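Local coordinates for protein peptide methionine sulfoxide reductase MsrA (Treponema denticola ATCC 35405, PDB 5FA9) that probably repairs oxidised proteins by reducing methionine sulfoxide back to methionine, as a fusion of MsrA and MsrB reductases that draws on thioredoxin, at residues Lys298-Lys301 against Tyr307-Tyr310; Arg195-Thr198 against Asp202-Asp205. The protein carries 2 engineered substitutions. All blocks are in the same frame, centred on the assembly; numbering follows the deposited sequence.

In the fold
Both contacts are local. Each joins two pieces of chain only a few residues apart, and their centres lie about 23 Å from each other with no touch between them. Contact 1 is the buried one. It packs the region of helix 296-299 against that of helix 308-311, near the MsrA part of the fusion, and it is almost wholly apolar. Contact 2 lies farther out, about 26 Å from the chain centre to its own centre. It holds two parts of one loop between helix 182-190 and strand 208-212, within the SelR (MsrB) range. There an exposed ring meets charged groups. Neither contact is close to an annotated site.

Contact 1 of 2, residues Lys298-Lys301 against Tyr307-Tyr310; sequences KMEK and YLPY
M299 and L308 run past each other in opposite directions, with the L308 methyl CD2 lying against the methionine chain. This methyl serves two parts of M299. L308 CD2 lies 3.7 Å from M299 CE and 3.8 Å from M299 CB. The methionine chain is extended as far as SD, then bends at chi3 (59°). That last turn puts the terminal methyl CE against the other segment's backbone, with M299 CE 3.6 Å from Y307 C. The same methyl also meets the base of the tyrosine, with M299 CE 3.7 Å from Y307 CB. The Y307 ring turns from M299 and meets the ring of Y163; it also touches F168. The two segments belong to short, weakly bonded helices, 296-299 and 308-311, joined by an irregular link; the first follows strand 291-295 in the MsrB part. Helix 308-311 also packs on the MsrA part: L308 and P309 touch F113 of helix 104-115, and Y310 touches Q66 and E67 of helix 65-74. E300 reaches L308 at the exposed border of the contact. Its side chain crosses the leucine at about a right angle, and E300 OE1 stands 4.0 Å from L308 CD1. No hydrogen bond joins the two segments.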
# COMPACT_ATOMS: atom_id res chain seq x y z
N LYS B 298 -33.95 -7.45 -4.99
CA LYS B 298 -34.58 -8.57 -4.29
C LYS B 298 -33.69 -9.13 -3.18
O LYS B 298 -34.09 -10.06 -2.47
CB LYS B 298 -34.93 -9.68 -5.28
CG LYS B 298 -35.61 -9.17 -6.55
CD LYS B 298 -36.44 -10.26 -7.21
CE LYS B 298 -37.10 -9.75 -8.48
NZ LYS B 298 -36.12 -9.10 -9.40
N MET B 299 -32.49 -8.58 -3.04
CA MET B 299 -31.54 -9.05 -2.04
C MET B 299 -32.07 -8.94 -0.61
O MET B 299 -31.97 -9.88 0.17
CB MET B 299 -30.22 -8.29 -2.16
CG MET B 299 -29.30 -8.81 -3.26
SD MET B 299 -27.73 -7.94 -3.32
CE MET B 299 -27.10 -8.25 -1.67
N GLU B 300 -32.62 -7.77 -0.28
CA GLU B 300 -33.10 -7.51 1.07
C GLU B 300 -34.29 -8.39 1.45
O GLU B 300 -34.37 -8.87 2.59
CB GLU B 300 -33.48 -6.03 1.21
CG GLU B 300 -33.56 -5.54 2.64
CD GLU B 300 -33.31 -4.05 2.76
OE1 GLU B 300 -33.28 -3.36 1.72
OE2 GLU B 300 -33.14 -3.57 3.90
N LYS B 301 -35.21 -8.61 0.52
CA LYS B 301 -36.39 -9.42 0.78
C LYS B 301 -36.07 -10.90 0.91
O LYS B 301 -36.77 -11.64 1.60
CB LYS B 301 -37.45 -9.20 -0.30
CG LYS B 301 -38.72 -8.51 0.19
CD LYS B 301 -38.46 -7.59 1.38
CE LYS B 301 -39.64 -6.66 1.63
NZ LYS B 301 -39.42 -5.78 2.81
N TYR B 307 -25.42 -7.90 2.63
CA TYR B 307 -24.46 -7.96 1.53
C TYR B 307 -24.64 -6.84 0.51
O TYR B 307 -24.00 -6.83 -0.54
CB TYR B 307 -24.55 -9.32 0.83
CG TYR B 307 -24.26 -10.48 1.75
CD1 TYR B 307 -22.95 -10.92 1.95
CD2 TYR B 307 -25.28 -11.15 2.41
CE1 TYR B 307 -22.68 -11.99 2.79
CE2 TYR B 307 -25.02 -12.21 3.25
CZ TYR B 307 -23.71 -12.63 3.43
OH TYR B 307 -23.45 -13.69 4.27
N LEU B 308 -25.53 -5.89 0.81
CA LEU B 308 -25.79 -4.76 -0.08
C LEU B 308 -24.55 -3.89 -0.39
O LEU B 308 -24.36 -3.52 -1.55
CB LEU B 308 -26.90 -3.88 0.50
CG LEU B 308 -28.28 -4.53 0.68
CD1 LEU B 308 -29.26 -3.54 1.29
CD2 LEU B 308 -28.80 -5.07 -0.65
N PRO B 309 -23.72 -3.57 0.62
CA PRO B 309 -22.57 -2.71 0.30
C PRO B 309 -21.56 -3.34 -0.67
O PRO B 309 -20.80 -2.61 -1.30
CB PRO B 309 -21.92 -2.47 1.66
CG PRO B 309 -23.02 -2.64 2.63
CD PRO B 309 -23.85 -3.75 2.08
N TYR B 310 -21.56 -4.67 -0.78
CA TYR B 310 -20.64 -5.34 -1.70
C TYR B 310 -21.07 -5.12 -3.15
O TYR B 310 -20.26 -5.25 -4.07
CB TYR B 310 -20.56 -6.83 -1.39
CG TYR B 310 -19.96 -7.13 -0.03
CD1 TYR B 310 -18.60 -6.92 0.21
CD2 TYR B 310 -20.74 -7.62 1.00
CE1 TYR B 310 -18.05 -7.19 1.45
CE2 TYR B 310 -20.19 -7.90 2.25
CZ TYR B 310 -18.85 -7.68 2.46
OH TYR B 310 -18.30 -7.95 3.70

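Contact 2 of 2, residues Arg195-Thr198 against Asp202-Asp205; sequences RPFT and DKFD
D202 has CG anti to its own backbone N (chi1 -178°), which carries its carboxylate across to the phenyl ring of F197. The K203 chain bends at chi2, and this turns its ammonium group back toward both of them.

The closest meeting is between D202 OD2 and F197 CD1, at 3.3 Å. The ring and carboxylate planes are steeply inclined, 78° apart. The oxygen reaches the ring obliquely. D202 OD2 also lies 3.6 Å from F197 CA, so it touches both the ring and the root of the side chain. K203 NZ comes to the ring edge, near the ring plane, 3.9 Å from F197 CE1. This edgewise approach is not a cation-pi stack. K203 CE follows at 4.1 Å from F197 CD1.

The lysine and aspartate are themselves linked. K203 NZ and D202 OD2 form a long salt bridge of 3.6 Å. K203 NZ has a second acidic partner in D227, so the ammonium group is shared between two carboxylates. No hydrogen bond crosses between the two segments, 195-198 and 202-205. Backbone hydrogen bonding of F197 ties 195-198 to G231, elsewhere in the domain.

F197 owes its place to the backbone. Its phi is positive (63°), as expected for the third residue of a type II beta turn, here R195 to T198 with P196 in second place. The contact is thus a proline-containing type II turn packed against the following chain, in the loop that leads into strand 208-212 of the SelR (MsrB) domain.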
# COMPACT_ATOMS: atom_id res chain seq x y z
N ARG B 195 -19.43 -26.08 -20.81
CA ARG B 195 -18.81 -25.63 -22.04
C ARG B 195 -18.92 -24.11 -22.14
O ARG B 195 -19.90 -23.53 -21.69
CB ARG B 195 -19.45 -26.30 -23.27
CG ARG B 195 -20.06 -27.66 -22.99
CD ARG B 195 -20.62 -28.30 -24.26
NE ARG B 195 -21.26 -27.35 -25.16
CZ ARG B 195 -20.76 -27.00 -26.34
NH1 ARG B 195 -19.62 -27.52 -26.76
NH2 ARG B 195 -21.41 -26.12 -27.10
N PRO B 196 -17.88 -23.47 -22.69
CA PRO B 196 -17.78 -22.01 -22.81
C PRO B 196 -19.00 -21.36 -23.47
O PRO B 196 -19.60 -21.95 -24.37
CB PRO B 196 -16.54 -21.81 -23.68
CG PRO B 196 -15.71 -23.01 -23.46
CD PRO B 196 -16.66 -24.14 -23.17
N PHE B 197 -19.35 -20.17 -22.99
CA PHE B 197 -20.42 -19.34 -23.57
C PHE B 197 -21.80 -19.98 -23.51
O PHE B 197 -22.73 -19.53 -24.19
CB PHE B 197 -20.09 -19.00 -25.03
CG PHE B 197 -18.74 -18.35 -25.22
CD1 PHE B 197 -18.58 -16.99 -25.06
CD2 PHE B 197 -17.64 -19.12 -25.57
CE1 PHE B 197 -17.34 -16.40 -25.23
CE2 PHE B 197 -16.40 -18.53 -25.74
CZ PHE B 197 -16.25 -17.17 -25.57
N THR B 198 -21.96 -21.01 -22.68
CA THR B 198 -23.24 -21.70 -22.57
C THR B 198 -24.07 -21.19 -21.39
O THR B 198 -25.29 -21.30 -21.40
CB THR B 198 -23.05 -23.22 -22.42
OG1 THR B 198 -22.23 -23.50 -21.27
CG2 THR B 198 -22.40 -23.81 -23.66
N ASP B 202 -22.79 -15.71 -18.37
CA ASP B 202 -21.57 -15.34 -19.09
C ASP B 202 -21.63 -13.88 -19.55
O ASP B 202 -20.88 -13.04 -19.05
CB ASP B 202 -21.36 -16.26 -20.29
CG ASP B 202 -20.08 -15.94 -21.05
OD1 ASP B 202 -19.05 -15.66 -20.39
OD2 ASP B 202 -20.10 -15.97 -22.29
N LYS B 203 -22.53 -13.59 -20.48
CA LYS B 203 -22.77 -12.21 -20.89
C LYS B 203 -23.89 -11.63 -20.03
O LYS B 203 -25.06 -11.63 -20.43
CB LYS B 203 -23.14 -12.14 -22.38
CG LYS B 203 -22.18 -12.89 -23.29
CD LYS B 203 -20.76 -12.38 -23.15
CE LYS B 203 -19.79 -13.19 -24.01
NZ LYS B 203 -18.38 -13.05 -23.55
N PHE B 204 -23.52 -11.14 -18.86
CA PHE B 204 -24.49 -10.72 -17.85
C PHE B 204 -23.87 -9.68 -16.92
O PHE B 204 -22.76 -9.87 -16.42
CB PHE B 204 -24.98 -11.94 -17.07
CG PHE B 204 -26.20 -11.69 -16.24
CD1 PHE B 204 -27.47 -11.79 -16.80
CD2 PHE B 204 -26.10 -11.37 -14.90
CE1 PHE B 204 -28.60 -11.57 -16.04
CE2 PHE B 204 -27.22 -11.14 -14.13
CZ PHE B 204 -28.48 -11.24 -14.71
N ASP B 205 -24.58 -8.58 -16.69
CA ASP B 205 -23.99 -7.44 -15.97
C ASP B 205 -25.00 -6.78 -15.02
O ASP B 205 -24.79 -5.65 -14.57
CB ASP B 205 -23.43 -6.42 -16.96
CG ASP B 205 -22.53 -5.39 -16.30
OD1 ASP B 205 -21.79 -5.76 -15.36
OD2 ASP B 205 -22.55 -4.21 -16.72